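Local coordinates for cellulosomal scaffoldin adaptor protein B (Acetivibrio cellulolyticus, PDB 4U3S) that serves as a type II cohesin domain of a cellulosomal scaffoldin, a module that probably captures dockerin-bearing partner proteins during cellulosome assembly, at residues L145-W148 with Y149-I153. Residues are numbered along the deposited sequence; the frame is centred on the assembly and turned at random.
Sequences LFNW and YGNRI
Asn147 OD1 accepts two backbone N-H groups, from Tyr149 N at 3.0 Å and Asn151 N at 3.1 Å. They approach from opposite faces of the amide and well out of its plane, so neither lies on a lone pair. With chi1 at 65°, CG lies between the backbone N and the carbonyl carbon, which turns OD1 back over the turn. Gly150 N closes the turn on Asn147 O at 2.8 Å, an oxygen that also receives Ser33 OG. The amide nitrogen of the same residue, Asn147 N, donates to Asn151 O at 3.0 Å, in the carbonyl plane. The next bond of the hairpin, Ile153 N to Leu145 O, is 2.8 Å long and almost straight (175°), and a water joins Leu145 N to Ile153 O beside it.

Packing continues around this polar frame. The edge of the Trp148 five-membered ring points at the face of Tyr149, centroids 5.1 Å apart and planes at 90°, and a second water links Trp148 NE1 with Tyr149 OH. Phe146 and Arg152 share one face of the sheet: Phe146 CE2 lies 3.6 Å from Arg152 CB, while the guanidinium end leads away, and Arg152 NE forms a salt bridge outside the hairpin, with an acidic side chain of the partner protein chain. Ile153 CD1 approaches Leu145 CB at 4.3 Å. Asn151 OD1 and Phe146 also meet that second protein, placing this hairpin at the interface, consistent with dockerin recognition.

Strands 143-147 and 152-153 are thus joined by a type I turn with a G1 beta bulge, Gly150 supplying the positive phi and Asn147 an Asx turn, at the edge of one of the cohesin's beta sheets.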
# COMPACT_ATOMS: atom_id res chain seq x y z
N LEU A 145 7.80 -10.41 -0.30
CA LEU A 145 8.44 -10.60 -1.60
C LEU A 145 7.46 -11.28 -2.53
O LEU A 145 6.59 -12.05 -2.08
CB LEU A 145 9.71 -11.44 -1.46
CG LEU A 145 10.67 -10.94 -0.38
CD1 LEU A 145 11.82 -11.93 -0.25
CD2 LEU A 145 11.15 -9.53 -0.68
N PHE A 146 7.60 -11.01 -3.84
CA PHE A 146 6.63 -11.46 -4.84
C PHE A 146 7.33 -12.09 -6.04
O PHE A 146 8.47 -11.75 -6.33
CB PHE A 146 5.79 -10.26 -5.31
CG PHE A 146 4.94 -9.67 -4.20
CD1 PHE A 146 5.49 -8.77 -3.32
CD2 PHE A 146 3.64 -10.05 -4.02
CE1 PHE A 146 4.74 -8.26 -2.27
CE2 PHE A 146 2.87 -9.52 -2.98
CZ PHE A 146 3.43 -8.63 -2.11
N ASN A 147 6.64 -13.00 -6.71
CA ASN A 147 7.20 -13.65 -7.88
C ASN A 147 6.52 -13.14 -9.14
O ASN A 147 5.56 -12.33 -9.09
CB ASN A 147 7.10 -15.16 -7.77
CG ASN A 147 5.68 -15.67 -7.75
OD1 ASN A 147 4.78 -15.07 -8.33
ND2 ASN A 147 5.48 -16.82 -7.11
N TRP A 148 7.01 -13.60 -10.29
CA TRP A 148 6.57 -13.04 -11.54
C TRP A 148 5.23 -13.57 -12.04
O TRP A 148 4.78 -13.17 -13.12
CB TRP A 148 7.64 -13.17 -12.61
CG TRP A 148 8.03 -14.57 -13.06
CD1 TRP A 148 7.41 -15.76 -12.81
CD2 TRP A 148 9.13 -14.86 -13.93
NE1 TRP A 148 8.08 -16.79 -13.47
CE2 TRP A 148 9.13 -16.25 -14.17
CE3 TRP A 148 10.09 -14.07 -14.54
CZ2 TRP A 148 10.09 -16.86 -14.97
CZ3 TRP A 148 11.04 -14.67 -15.34
CH2 TRP A 148 11.04 -16.06 -15.53
N TYR A 149 4.57 -14.40 -11.25
CA TYR A 149 3.18 -14.70 -11.49
C TYR A 149 2.29 -13.72 -10.74
O TYR A 149 1.08 -13.75 -10.90
CB TYR A 149 2.86 -16.12 -11.06
CG TYR A 149 3.43 -17.15 -12.00
CD1 TYR A 149 2.87 -17.32 -13.28
CD2 TYR A 149 4.48 -17.95 -11.63
CE1 TYR A 149 3.36 -18.29 -14.16
CE2 TYR A 149 4.98 -18.92 -12.50
CZ TYR A 149 4.42 -19.08 -13.76
OH TYR A 149 4.91 -20.04 -14.63
N GLY A 150 2.90 -12.88 -9.93
CA GLY A 150 2.20 -11.82 -9.21
C GLY A 150 1.84 -12.22 -7.79
O GLY A 150 1.07 -11.50 -7.12
N ASN A 151 2.37 -13.34 -7.32
CA ASN A 151 1.98 -13.87 -6.02
C ASN A 151 2.97 -13.57 -4.91
O ASN A 151 4.18 -13.55 -5.11
CB ASN A 151 1.79 -15.38 -6.12
CG ASN A 151 0.59 -15.74 -6.96
OD1 ASN A 151 -0.47 -15.13 -6.80
ND2 ASN A 151 0.75 -16.71 -7.85
N ARG A 152 2.44 -13.38 -3.71
CA ARG A 152 3.31 -13.22 -2.54
C ARG A 152 3.99 -14.56 -2.27
O ARG A 152 3.36 -15.61 -2.36
CB ARG A 152 2.49 -12.73 -1.34
CG ARG A 152 3.31 -12.40 -0.11
CD ARG A 152 2.48 -11.63 0.90
NE ARG A 152 1.23 -12.32 1.21
CZ ARG A 152 1.10 -13.30 2.09
NH1 ARG A 152 2.15 -13.79 2.75
NH2 ARG A 152 -0.11 -13.82 2.31
N ILE A 153 5.28 -14.49 -1.96
CA ILE A 153 6.07 -15.66 -1.62
C ILE A 153 5.90 -15.80 -0.12
O ILE A 153 6.28 -14.93 0.63
CB ILE A 153 7.54 -15.46 -2.03
CG1 ILE A 153 7.65 -15.30 -3.56
CG2 ILE A 153 8.43 -16.59 -1.51
CD1 ILE A 153 8.99 -14.83 -4.05
O HOH W 1 6.84 -12.55 1.59
O HOH W 2 7.94 -19.67 -14.13